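Local coordinates for N-acetylneuraminic acid outer membrane channel protein NanC (Escherichia coli, PDB 2WJR) that forms a monomeric outer membrane channel, open at low membrane potential and weakly anion-selective, that lets N-acetylneuraminic acid enter the bacterium, at residues A[73-78]-A[82-87]; A[59-62]-A[68-71]; A[112-117]-A[122-127]. The protein carries 1 engineered substitution. All blocks are in the same frame, centred on the assembly; numbering follows the deposited sequence.

Interaction 1. Residues A[73-78]-A[82-87]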
ATOM      1  N   GLY A  73       2.653  -7.452 -12.409  1.00 19.84           N
ATOM      2  CA  GLY A  73       3.669  -7.028 -11.478  1.00 19.77           C
ATOM      3  C   GLY A  73       3.819  -7.985 -10.321  1.00 19.92           C
ATOM      4  O   GLY A  73       3.110  -8.995 -10.230  1.00 18.80           O
ATOM      5  N   MET A  74       4.784  -7.676  -9.474  1.00 20.12           N
ATOM      6  CA  MET A  74       4.926  -8.356  -8.203  1.00 20.86           C
ATOM      7  C   MET A  74       5.480  -7.448  -7.134  1.00 21.27           C
ATOM      8  O   MET A  74       6.398  -6.654  -7.375  1.00 21.17           O
ATOM      9  CB  MET A  74       5.825  -9.578  -8.325  1.00 21.81           C
ATOM     10  CG  MET A  74       5.839 -10.389  -7.003  1.00 24.60           C
ATOM     11  SD  MET A  74       6.479 -12.012  -7.256  1.00 29.94           S
ATOM     12  CE  MET A  74       8.188 -11.624  -7.624  1.00 30.24           C
ATOM     13  N   LEU A  75       4.904  -7.574  -5.943  1.00 21.28           N
ATOM     14  CA  LEU A  75       5.421  -6.942  -4.750  1.00 21.93           C
ATOM     15  C   LEU A  75       6.053  -8.026  -3.901  1.00 21.98           C
ATOM     16  O   LEU A  75       5.386  -9.004  -3.510  1.00 20.73           O
ATOM     17  CB  LEU A  75       4.298  -6.252  -3.966  1.00 22.24           C
ATOM     18  CG  LEU A  75       4.698  -5.669  -2.612  1.00 24.98           C
ATOM     19  CD1 LEU A  75       5.631  -4.498  -2.815  1.00 26.29           C
ATOM     20  CD2 LEU A  75       3.486  -5.252  -1.829  1.00 24.64           C
ATOM     21  N   THR A  76       7.332  -7.848  -3.610  1.00 22.10           N
ATOM     22  CA  THR A  76       8.046  -8.779  -2.745  1.00 22.55           C
ATOM     23  C   THR A  76       8.301  -8.073  -1.434  1.00 22.03           C
ATOM     24  O   THR A  76       8.829  -6.967  -1.405  1.00 21.85           O
ATOM     25  CB  THR A  76       9.360  -9.231  -3.358  1.00 22.54           C
ATOM     26  OG1 THR A  76       9.125  -9.806  -4.651  1.00 24.91           O
ATOM     27  CG2 THR A  76      10.041 -10.246  -2.444  1.00 22.98           C
ATOM     28  N   HIS A  77       7.940  -8.729  -0.336  1.00 22.31           N
ATOM     29  CA  HIS A  77       7.951  -8.119   0.977  1.00 22.60           C
ATOM     30  C   HIS A  77       8.919  -8.933   1.873  1.00 23.25           C
ATOM     31  O   HIS A  77       8.772 -10.142   1.996  1.00 21.68           O
ATOM     32  CB  HIS A  77       6.511  -8.110   1.514  1.00 22.89           C
ATOM     33  CG  HIS A  77       6.357  -7.627   2.919  1.00 23.12           C
ATOM     34  ND1 HIS A  77       6.732  -8.377   4.011  1.00 25.64           N
ATOM     35  CD2 HIS A  77       5.785  -6.502   3.419  1.00 25.42           C
ATOM     36  CE1 HIS A  77       6.464  -7.704   5.119  1.00 26.46           C
ATOM     37  NE2 HIS A  77       5.883  -6.567   4.789  1.00 25.39           N
ATOM     38  N   PHE A  78       9.915  -8.256   2.441  1.00 24.15           N
ATOM     39  CA  PHE A  78      10.936  -8.889   3.295  1.00 25.49           C
ATOM     40  C   PHE A  78      10.721  -8.419   4.706  1.00 26.23           C
ATOM     41  O   PHE A  78      10.629  -7.225   4.938  1.00 26.48           O
ATOM     42  CB  PHE A  78      12.376  -8.510   2.855  1.00 26.12           C
ATOM     43  CG  PHE A  78      12.681  -8.862   1.429  1.00 25.81           C
ATOM     44  CD1 PHE A  78      12.947 -10.171   1.062  1.00 26.34           C
ATOM     45  CD2 PHE A  78      12.664  -7.881   0.440  1.00 28.56           C
ATOM     46  CE1 PHE A  78      13.204 -10.502  -0.273  1.00 26.88           C
ATOM     47  CE2 PHE A  78      12.920  -8.201  -0.882  1.00 26.59           C
ATOM     48  CZ  PHE A  78      13.190  -9.516  -1.237  1.00 26.79           C
ATOM     49  N   GLY A  82      10.433 -13.536   7.218  1.00 28.40           N
ATOM     50  CA  GLY A  82      10.847 -14.069   5.910  1.00 27.49           C
ATOM     51  C   GLY A  82      10.298 -13.294   4.703  1.00 25.90           C
ATOM     52  O   GLY A  82      10.038 -12.090   4.786  1.00 25.83           O
ATOM     53  N   THR A  83      10.112 -13.997   3.590  1.00 25.35           N
ATOM     54  CA  THR A  83       9.763 -13.348   2.320  1.00 24.70           C
ATOM     55  C   THR A  83       8.332 -13.680   1.917  1.00 23.50           C
ATOM     56  O   THR A  83       7.867 -14.806   2.069  1.00 22.19           O
ATOM     57  CB  THR A  83      10.731 -13.754   1.189  1.00 24.57           C
ATOM     58  OG1 THR A  83      12.079 -13.436   1.569  1.00 27.25           O
ATOM     59  CG2 THR A  83      10.372 -13.031  -0.124  1.00 25.23           C
ATOM     60  N   ARG A  84       7.632 -12.667   1.423  1.00 22.91           N
ATOM     61  CA  ARG A  84       6.261 -12.813   0.966  1.00 21.89           C
ATOM     62  C   ARG A  84       6.192 -12.300  -0.472  1.00 21.54           C
ATOM     63  O   ARG A  84       6.621 -11.194  -0.736  1.00 20.96           O
ATOM     64  CB  ARG A  84       5.343 -11.997   1.852  1.00 21.72           C
ATOM     65  CG  ARG A  84       3.874 -12.079   1.511  1.00 22.83           C
ATOM     66  CD  ARG A  84       3.149 -10.958   2.239  1.00 21.70           C
ATOM     67  NE  ARG A  84       3.236  -9.702   1.477  1.00 21.80           N
ATOM     68  CZ  ARG A  84       2.958  -8.487   1.952  1.00 22.52           C
ATOM     69  NH1 ARG A  84       3.039  -7.431   1.145  1.00 23.06           N
ATOM     70  NH2 ARG A  84       2.605  -8.301   3.217  1.00 23.70           N
ATOM     71  N   TYR A  85       5.638 -13.110  -1.364  1.00 20.46           N
ATOM     72  CA  TYR A  85       5.606 -12.796  -2.799  1.00 21.11           C
ATOM     73  C   TYR A  85       4.183 -12.443  -3.208  1.00 20.30           C
ATOM     74  O   TYR A  85       3.250 -13.215  -2.923  1.00 20.11           O
ATOM     75  CB  TYR A  85       6.076 -13.999  -3.591  1.00 21.38           C
ATOM     76  CG  TYR A  85       7.517 -14.382  -3.350  1.00 24.13           C
ATOM     77  CD1 TYR A  85       8.567 -13.604  -3.874  1.00 26.73           C
ATOM     78  CD2 TYR A  85       7.846 -15.506  -2.596  1.00 27.60           C
ATOM     79  CE1 TYR A  85       9.879 -13.949  -3.673  1.00 27.02           C
ATOM     80  CE2 TYR A  85       9.183 -15.857  -2.378  1.00 28.03           C
ATOM     81  CZ  TYR A  85      10.187 -15.074  -2.929  1.00 29.45           C
ATOM     82  OH  TYR A  85      11.506 -15.407  -2.718  1.00 31.25           O
ATOM     83  N   GLY A  86       4.026 -11.294  -3.880  1.00 19.30           N
ATOM     84  CA  GLY A  86       2.712 -10.776  -4.241  1.00 18.91           C
ATOM     85  C   GLY A  86       2.533 -10.476  -5.714  1.00 18.82           C
ATOM     86  O   GLY A  86       2.561  -9.303  -6.098  1.00 19.49           O
ATOM     87  N   PRO A  87       2.405 -11.524  -6.544  1.00 18.72           N
ATOM     88  CA  PRO A  87       2.136 -11.294  -7.948  1.00 18.96           C
ATOM     89  C   PRO A  87       0.785 -10.595  -8.087  1.00 18.73           C
ATOM     90  O   PRO A  87      -0.127 -10.814  -7.267  1.00 18.18           O
ATOM     91  CB  PRO A  87       2.135 -12.692  -8.540  1.00 18.76           C
ATOM     92  CG  PRO A  87       1.811 -13.603  -7.393  1.00 18.72           C
ATOM     93  CD  PRO A  87       2.485 -12.963  -6.240  1.00 19.35           C
TER
HETATM   94  O   HOH W   1       3.500  -9.218  -1.222  1.00 21.66           O
HETATM   95  O   HOH W   2       7.641 -10.900   4.775  1.00 24.95           O
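The guanidinium of Arg-84 lies on one face of the His-77 ring, centres 4.1 Å apart and planes 25° from parallel, with Arg-84 NH2 3.7 Å from His-77 CD2. At the guanidinium edge are CD2 of Leu-75 and a water that accepts from Arg-84 NE and donates to Leu-75 O. A second water, in the imidazole plane, meets His-77 ND1 at 2.8 Å and donates to His-77 O and Gly-82 O. With CG and CD extended, a bend at chi3 (84°) turns the guanidinium over the His-77 side chain.

On the other face of the hairpin, CG2 of Thr-83 lies over one face of the Tyr-85 ring, toward its rim, and Met-74 SD meets that ring obliquely, a Met-aromatic contact. Thr-83 OG1 approaches the edge of the Phe-78 ring, 3.4 Å from CD1. Between the two faces the antiparallel strands are joined by backbone bonds, Leu-75 with Gly-86 and His-77 with Arg-84, the one from Gly-86 N being weak.

In this hairpin of the beta-barrel wall, Pro-87 lies beside n-octane, on the face of Tyr-85. Strand 53-63 flanks segment 73-78, with Gln-55 against Leu-75 and His-77. Strand 99-110 flanks segment 82-87: Arg-106 lies close to Arg-84, which has a long, weak ion pair with Asp-108 and a salt bridge to a bound buffer sulfonate, consistent with the weak anion selectivity of the channel.

Interaction 2. Residues A[59-62]-A[68-71]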
ATOM      1  N   ASN A  59       6.682  -3.797 -11.953  1.00 20.85           N
ATOM      2  CA  ASN A  59       5.627  -4.100 -12.894  1.00 20.31           C
ATOM      3  C   ASN A  59       6.036  -3.619 -14.277  1.00 20.72           C
ATOM      4  O   ASN A  59       7.039  -2.903 -14.421  1.00 20.17           O
ATOM      5  CB  ASN A  59       4.250  -3.567 -12.448  1.00 20.50           C
ATOM      6  CG  ASN A  59       4.140  -2.061 -12.437  1.00 20.79           C
ATOM      7  OD1 ASN A  59       4.403  -1.388 -13.436  1.00 19.97           O
ATOM      8  ND2 ASN A  59       3.659  -1.524 -11.332  1.00 18.08           N
ATOM      9  N   TYR A  60       5.270  -4.041 -15.270  1.00 20.81           N
ATOM     10  CA  TYR A  60       5.513  -3.642 -16.657  1.00 21.74           C
ATOM     11  C   TYR A  60       4.230  -3.052 -17.228  1.00 21.69           C
ATOM     12  O   TYR A  60       3.183  -3.696 -17.186  1.00 22.32           O
ATOM     13  CB  TYR A  60       5.972  -4.856 -17.469  1.00 21.93           C
ATOM     14  CG  TYR A  60       6.144  -4.511 -18.914  1.00 24.46           C
ATOM     15  CD1 TYR A  60       7.296  -3.857 -19.348  1.00 25.81           C
ATOM     16  CD2 TYR A  60       5.128  -4.772 -19.842  1.00 24.93           C
ATOM     17  CE1 TYR A  60       7.450  -3.501 -20.672  1.00 27.29           C
ATOM     18  CE2 TYR A  60       5.267  -4.394 -21.172  1.00 26.96           C
ATOM     19  CZ  TYR A  60       6.435  -3.767 -21.583  1.00 28.16           C
ATOM     20  OH  TYR A  60       6.597  -3.415 -22.918  1.00 28.80           O
ATOM     21  N   ALA A  61       4.307  -1.834 -17.757  1.00 21.73           N
ATOM     22  CA  ALA A  61       3.136  -1.135 -18.266  1.00 21.93           C
ATOM     23  C   ALA A  61       2.874  -1.499 -19.725  1.00 23.33           C
ATOM     24  O   ALA A  61       3.667  -1.139 -20.612  1.00 23.05           O
ATOM     25  CB  ALA A  61       3.318   0.371 -18.118  1.00 22.83           C
ATOM     26  N   ILE A  62       1.793  -2.244 -19.955  1.00 23.03           N
ATOM     27  CA  ILE A  62       1.293  -2.581 -21.290  1.00 23.91           C
ATOM     28  C   ILE A  62       0.291  -1.505 -21.732  1.00 24.75           C
ATOM     29  O   ILE A  62      -0.776  -1.347 -21.133  1.00 23.34           O
ATOM     30  CB  ILE A  62       0.600  -3.955 -21.323  1.00 24.19           C
ATOM     31  CG1 ILE A  62       1.513  -5.032 -20.761  1.00 24.09           C
ATOM     32  CG2 ILE A  62       0.119  -4.321 -22.761  1.00 24.67           C
ATOM     33  CD1 ILE A  62       0.773  -6.344 -20.451  1.00 25.05           C
ATOM     34  N   TRP A  68      -5.616   3.558 -21.457  1.00 20.93           N
ATOM     35  CA  TRP A  68      -5.662   2.268 -20.733  1.00 20.71           C
ATOM     36  C   TRP A  68      -4.306   1.584 -20.652  1.00 20.70           C
ATOM     37  O   TRP A  68      -3.617   1.424 -21.673  1.00 20.78           O
ATOM     38  CB  TRP A  68      -6.658   1.315 -21.405  1.00 20.26           C
ATOM     39  CG  TRP A  68      -8.058   1.721 -21.196  1.00 22.28           C
ATOM     40  CD1 TRP A  68      -8.818   2.543 -22.003  1.00 22.85           C
ATOM     41  CD2 TRP A  68      -8.899   1.337 -20.108  1.00 21.33           C
ATOM     42  NE1 TRP A  68     -10.079   2.688 -21.468  1.00 23.38           N
ATOM     43  CE2 TRP A  68     -10.158   1.954 -20.311  1.00 21.80           C
ATOM     44  CE3 TRP A  68      -8.711   0.532 -18.977  1.00 21.39           C
ATOM     45  CZ2 TRP A  68     -11.210   1.809 -19.414  1.00 22.51           C
ATOM     46  CZ3 TRP A  68      -9.760   0.363 -18.111  1.00 21.57           C
ATOM     47  CH2 TRP A  68     -10.996   1.006 -18.324  1.00 22.98           C
ATOM     48  N   THR A  69      -3.932   1.155 -19.437  1.00 20.23           N
ATOM     49  CA  THR A  69      -2.689   0.415 -19.194  1.00 19.72           C
ATOM     50  C   THR A  69      -2.971  -0.808 -18.296  1.00 19.83           C
ATOM     51  O   THR A  69      -3.730  -0.707 -17.338  1.00 18.82           O
ATOM     52  CB  THR A  69      -1.644   1.311 -18.484  1.00 20.30           C
ATOM     53  OG1 THR A  69      -1.407   2.493 -19.263  1.00 23.15           O
ATOM     54  CG2 THR A  69      -0.265   0.580 -18.304  1.00 21.30           C
ATOM     55  N   VAL A  70      -2.366  -1.939 -18.626  1.00 19.20           N
ATOM     56  CA  VAL A  70      -2.418  -3.146 -17.796  1.00 19.53           C
ATOM     57  C   VAL A  70      -0.997  -3.368 -17.298  1.00 19.94           C
ATOM     58  O   VAL A  70      -0.037  -3.398 -18.113  1.00 20.37           O
ATOM     59  CB  VAL A  70      -2.903  -4.398 -18.591  1.00 19.77           C
ATOM     60  CG1 VAL A  70      -2.892  -5.689 -17.714  1.00 21.25           C
ATOM     61  CG2 VAL A  70      -4.304  -4.169 -19.123  1.00 21.68           C
ATOM     62  N   ARG A  71      -0.861  -3.537 -15.980  1.00 19.73           N
ATOM     63  CA  ARG A  71       0.437  -3.760 -15.338  1.00 19.82           C
ATOM     64  C   ARG A  71       0.502  -5.092 -14.575  1.00 20.88           C
ATOM     65  O   ARG A  71       0.121  -5.155 -13.392  1.00 20.07           O
ATOM     66  CB  ARG A  71       0.756  -2.629 -14.367  1.00 20.38           C
ATOM     67  CG  ARG A  71       1.065  -1.301 -15.015  1.00 21.52           C
ATOM     68  CD  ARG A  71       1.161  -0.200 -13.971  1.00 23.80           C
ATOM     69  NE  ARG A  71       1.345   1.118 -14.562  1.00 23.70           N
ATOM     70  CZ  ARG A  71       2.516   1.691 -14.845  1.00 24.81           C
ATOM     71  NH1 ARG A  71       2.520   2.918 -15.358  1.00 26.12           N
ATOM     72  NH2 ARG A  71       3.677   1.070 -14.615  1.00 24.18           N
TER
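Arg-71 reaches across to Asn-59 and Ala-61 near the periplasmic end of a beta hairpin in the barrel wall, formed by strands 53-63 and 68-79. Its CB stands 3.9 Å from Tyr-60 O, and the chain then runs extended, CG passing Asn-59 OD1 and CD approaching that oxygen to 3.5 Å. At chi4 (-90°) the guanidinium turns square to the chain. One face of it receives the methyl of Ala-61, whose CB is 3.6 Å from CZ, and NH2 at the tip donates to Asn-59 OD1 over 2.8 Å (157°), with the oxygen nearly in the guanidinium plane.

The amide of Asn-59 is set at a steep angle to the guanidinium, and its ND2 bonds to Tyr-88 OH, so both ends of the amide are used. A leucine in place of Arg-71 would probably leave Asn-59 OD1 without this charged donor and the Ala-61 methyl without the flat surface it rests on. Farther along, Ile-62 and Val-70 form an antiparallel hydrogen-bonded pair, Ile-62 N to Val-70 O at 2.8 Å. Beside this pair, on the side of the Arg-71 guanidinium, the CB of Ala-61 also touches CG2 of Thr-69 at 3.6 Å.

Interaction 3. Residues A[112-117]-A[122-127]. With PO4 (phosphate ion), chain D.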
ATOM      1  N   TYR A 112       7.049 -18.744   4.044  1.00 26.34           N
ATOM      2  CA  TYR A 112       7.306 -19.323   5.353  1.00 26.59           C
ATOM      3  C   TYR A 112       5.981 -19.713   5.989  1.00 26.40           C
ATOM      4  O   TYR A 112       4.946 -19.083   5.734  1.00 26.92           O
ATOM      5  CB  TYR A 112       8.046 -18.335   6.243  1.00 26.50           C
ATOM      6  CG  TYR A 112       7.387 -16.978   6.373  1.00 29.78           C
ATOM      7  CD1 TYR A 112       7.537 -16.002   5.386  1.00 32.00           C
ATOM      8  CD2 TYR A 112       6.623 -16.665   7.491  1.00 32.92           C
ATOM      9  CE1 TYR A 112       6.934 -14.744   5.522  1.00 33.00           C
ATOM     10  CE2 TYR A 112       6.015 -15.431   7.627  1.00 34.45           C
ATOM     11  CZ  TYR A 112       6.179 -14.475   6.650  1.00 34.73           C
ATOM     12  OH  TYR A 112       5.569 -13.267   6.821  1.00 37.29           O
ATOM     13  N   ARG A 113       6.027 -20.757   6.804  1.00 25.97           N
ATOM     14  CA  ARG A 113       4.831 -21.305   7.443  1.00 26.32           C
ATOM     15  C   ARG A 113       4.668 -20.788   8.868  1.00 25.53           C
ATOM     16  O   ARG A 113       5.639 -20.477   9.551  1.00 25.27           O
ATOM     17  CB  ARG A 113       4.855 -22.826   7.386  1.00 26.91           C
ATOM     18  CG  ARG A 113       4.874 -23.338   5.969  1.00 29.42           C
ATOM     19  CD  ARG A 113       5.136 -24.817   5.871  1.00 33.17           C
ATOM     20  NE  ARG A 113       3.981 -25.620   6.262  1.00 35.94           N
ATOM     21  CZ  ARG A 113       3.991 -26.598   7.171  1.00 39.17           C
ATOM     22  NH1 ARG A 113       5.100 -26.922   7.833  1.00 41.67           N
ATOM     23  NH2 ARG A 113       2.875 -27.270   7.422  1.00 40.09           N
ATOM     24  N   GLN A 114       3.420 -20.609   9.288  1.00 24.31           N
ATOM     25  CA  GLN A 114       3.124 -20.014  10.579  1.00 23.70           C
ATOM     26  C   GLN A 114       1.976 -20.767  11.215  1.00 22.85           C
ATOM     27  O   GLN A 114       1.105 -21.303  10.521  1.00 22.20           O
ATOM     28  CB  GLN A 114       2.721 -18.534  10.468  1.00 23.75           C
ATOM     29  CG  GLN A 114       3.853 -17.579  10.100  1.00 24.24           C
ATOM     30  CD  GLN A 114       3.353 -16.201   9.734  1.00 24.18           C
ATOM     31  OE1 GLN A 114       2.578 -16.038   8.777  1.00 23.12           O
ATOM     32  NE2 GLN A 114       3.797 -15.209  10.471  1.00 26.48           N
ATOM     33  N   GLN A 115       1.966 -20.751  12.542  1.00 23.12           N
ATOM     34  CA  GLN A 115       0.891 -21.392  13.288  1.00 23.08           C
ATOM     35  C   GLN A 115      -0.460 -20.721  12.993  1.00 22.15           C
ATOM     36  O   GLN A 115      -0.637 -19.505  13.179  1.00 21.93           O
ATOM     37  CB  GLN A 115       1.171 -21.376  14.790  1.00 22.97           C
ATOM     38  CG  GLN A 115       0.131 -22.209  15.539  1.00 22.90           C
ATOM     39  CD  GLN A 115       0.218 -22.106  17.054  1.00 24.08           C
ATOM     40  OE1 GLN A 115       0.036 -23.109  17.750  1.00 23.47           O
ATOM     41  NE2 GLN A 115       0.428 -20.901  17.574  1.00 22.26           N
ATOM     42  N   ASP A 116      -1.415 -21.536  12.555  1.00 21.52           N
ATOM     43  CA  ASP A 116      -2.770 -21.053  12.302  1.00 21.70           C
ATOM     44  C   ASP A 116      -3.664 -21.081  13.537  1.00 22.27           C
ATOM     45  O   ASP A 116      -3.223 -21.421  14.641  1.00 21.97           O
ATOM     46  CB  ASP A 116      -3.390 -21.755  11.075  1.00 21.63           C
ATOM     47  CG  ASP A 116      -3.912 -23.158  11.346  1.00 23.59           C
ATOM     48  OD1 ASP A 116      -4.026 -23.613  12.525  1.00 22.95           O
ATOM     49  OD2 ASP A 116      -4.230 -23.808  10.327  1.00 25.08           O
ATOM     50  N   LEU A 117      -4.915 -20.675  13.360  1.00 23.01           N
ATOM     51  CA  LEU A 117      -5.825 -20.509  14.494  1.00 23.57           C
ATOM     52  C   LEU A 117      -6.102 -21.838  15.220  1.00 23.72           C
ATOM     53  O   LEU A 117      -6.449 -21.814  16.387  1.00 23.72           O
ATOM     54  CB  LEU A 117      -7.144 -19.906  14.040  1.00 23.85           C
ATOM     55  CG  LEU A 117      -7.107 -18.435  13.666  1.00 23.20           C
ATOM     56  CD1 LEU A 117      -8.405 -18.063  12.932  1.00 26.12           C
ATOM     57  CD2 LEU A 117      -6.948 -17.616  14.895  1.00 26.24           C
ATOM     58  N   SER A 122       0.667 -23.800   8.806  1.00 28.71           N
ATOM     59  CA  SER A 122       0.077 -23.615   7.488  1.00 27.89           C
ATOM     60  C   SER A 122       0.725 -22.383   6.867  1.00 26.84           C
ATOM     61  O   SER A 122       1.783 -21.949   7.319  1.00 25.98           O
ATOM     62  CB  SER A 122      -1.441 -23.481   7.618  1.00 28.06           C
ATOM     63  OG  SER A 122      -2.072 -23.278   6.360  1.00 28.68           O
ATOM     64  N   ARG A 123       0.076 -21.809   5.860  1.00 25.42           N
ATOM     65  CA  ARG A 123       0.609 -20.653   5.154  1.00 24.72           C
ATOM     66  C   ARG A 123      -0.458 -19.560   5.101  1.00 23.12           C
ATOM     67  O   ARG A 123      -1.565 -19.783   4.622  1.00 22.75           O
ATOM     68  CB  ARG A 123       0.996 -21.092   3.749  1.00 25.67           C
ATOM     69  CG  ARG A 123       2.281 -20.558   3.257  1.00 27.68           C
ATOM     70  CD  ARG A 123       2.564 -21.064   1.853  1.00 29.09           C
ATOM     71  NE  ARG A 123       3.261 -22.345   1.856  1.00 30.21           N
ATOM     72  CZ  ARG A 123       4.558 -22.507   2.119  1.00 29.55           C
ATOM     73  NH1 ARG A 123       5.327 -21.473   2.417  1.00 28.55           N
ATOM     74  NH2 ARG A 123       5.079 -23.722   2.091  1.00 31.80           N
ATOM     75  N   ASP A 124      -0.096 -18.384   5.579  1.00 21.36           N
ATOM     76  CA  ASP A 124      -1.032 -17.306   5.744  1.00 20.84           C
ATOM     77  C   ASP A 124      -1.014 -16.476   4.455  1.00 19.94           C
ATOM     78  O   ASP A 124      -0.495 -15.370   4.412  1.00 19.27           O
ATOM     79  CB  ASP A 124      -0.702 -16.455   6.956  1.00 20.87           C
ATOM     80  CG  ASP A 124      -1.585 -15.238   7.068  1.00 21.04           C
ATOM     81  OD1 ASP A 124      -2.793 -15.342   6.770  1.00 23.21           O
ATOM     82  OD2 ASP A 124      -1.067 -14.174   7.441  1.00 20.32           O
ATOM     83  N   ASN A 125      -1.639 -17.039   3.446  1.00 19.03           N
ATOM     84  CA  ASN A 125      -1.713 -16.410   2.129  1.00 19.03           C
ATOM     85  C   ASN A 125      -2.954 -15.534   2.071  1.00 19.22           C
ATOM     86  O   ASN A 125      -3.961 -15.785   2.765  1.00 18.81           O
ATOM     87  CB  ASN A 125      -1.754 -17.455   1.043  1.00 19.29           C
ATOM     88  CG  ASN A 125      -0.590 -18.402   1.104  1.00 20.33           C
ATOM     89  OD1 ASN A 125       0.537 -18.006   1.455  1.00 21.70           O
ATOM     90  ND2 ASN A 125      -0.843 -19.677   0.764  1.00 20.83           N
ATOM     91  N   VAL A 126      -2.884 -14.486   1.250  1.00 18.48           N
ATOM     92  CA  VAL A 126      -3.890 -13.465   1.268  1.00 18.26           C
ATOM     93  C   VAL A 126      -4.323 -13.043  -0.144  1.00 19.03           C
ATOM     94  O   VAL A 126      -3.491 -12.910  -1.043  1.00 18.51           O
ATOM     95  CB  VAL A 126      -3.378 -12.237   2.018  1.00 18.79           C
ATOM     96  CG1 VAL A 126      -4.325 -11.045   1.769  1.00 17.62           C
ATOM     97  CG2 VAL A 126      -3.235 -12.531   3.526  1.00 19.31           C
ATOM     98  N   HIS A 127      -5.626 -12.854  -0.318  1.00 19.02           N
ATOM     99  CA  HIS A 127      -6.196 -12.283  -1.547  1.00 19.23           C
ATOM    100  C   HIS A 127      -6.424 -10.824  -1.297  1.00 18.91           C
ATOM    101  O   HIS A 127      -7.139 -10.476  -0.364  1.00 19.20           O
ATOM    102  CB  HIS A 127      -7.544 -12.907  -1.863  1.00 19.47           C
ATOM    103  CG  HIS A 127      -7.494 -14.366  -2.177  1.00 20.75           C
ATOM    104  ND1 HIS A 127      -6.952 -14.862  -3.342  1.00 21.68           N
ATOM    105  CD2 HIS A 127      -7.951 -15.441  -1.486  1.00 23.15           C
ATOM    106  CE1 HIS A 127      -7.049 -16.178  -3.348  1.00 24.56           C
ATOM    107  NE2 HIS A 127      -7.657 -16.555  -2.235  1.00 22.97           N
TER
HETATM  108  P   PO4 D1218       0.898 -25.212   3.295  1.00 62.98           P
HETATM  109  O1  PO4 D1218       0.809 -26.632   2.788  1.00 62.56           O
HETATM  110  O2  PO4 D1218       1.534 -24.386   2.198  1.00 62.04           O
HETATM  111  O3  PO4 D1218      -0.496 -24.681   3.595  1.00 62.22           O
HETATM  112  O4  PO4 D1218       1.736 -25.191   4.558  1.00 60.96           O
HETATM  113  O   HOH W   3       2.604 -18.172   6.898  1.00 19.62           O
HETATM  114  O   HOH W   4      -4.702 -22.889   7.662  1.00 23.46           O
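Gln-114 and Ser-122 form a short antiparallel backbone pairing in the extracellular loop that joins strands 99-110 and 126-136, and beside it two arginines hold a phosphate. The pairing is double: Gln-114 N donates to Ser-122 O at 2.9 Å, and Ser-122 N returns a bond to Gln-114 O at 3.1 Å.

The phosphate probably comes from the crystallisation liquor. Arg-113 offers it NE, bonded to O4 at 2.9 Å in the guanidinium plane, after a bend at chi3 (74°) that turns this N-H toward the anion. Arg-123 comes from the other segment and donates from NE to O2 at 2.7 Å; its NH1 bonds to Lys-110 O, so the group is fixed at two points. The two side chains cross at about a right angle, with CG of Arg-113 over one face of the Arg-123 guanidinium, and the anion probably offsets their like charges.

Away from the phosphate, one water joins the segments, donating to Tyr-112 O and to Gln-114 OE1 (2.8 Å) and accepting from Asp-124 N. Lys-110 NZ binds this same OE1 and forms a salt bridge with Asp-124, the centre of an inverse gamma turn. A further water links Asp-116 OD2 to Ser-122 OG, while Asp-116 OD1 accepts from Ser-118 N.

Tyr-156, from a neighbouring loop, bonds to Gln-114 O. Beyond the turn the chain continues into strand 126-136: Val-126 pairs through its backbone with Asp-108 on strand 99-110, and His-127 with Ser-151 on strand 141-152.

Overall arrangement
From the N terminus the contacts follow in series, none nested in or crossing another. Interaction 2 comes first, closing the periplasmic turn between strands 53-63 and 68-79. Strand 68-79 then climbs to interaction 1, which closes the tight extracellular turn into strand 82-96; the two contacts share this strand and touch where Gly-73 CA meets Asn-59 CB, 3.6 Å apart. After strand 99-110, interaction 3 closes the outer turn of the long extracellular loop that leads to strand 126-136. Its Tyr-112 ring packs on Gly-82 and Thr-83, so the loop leans on the hairpin of interaction 1. Interactions 2 and 3, with centres about 30 Å apart, belong to opposite ends of the barrel.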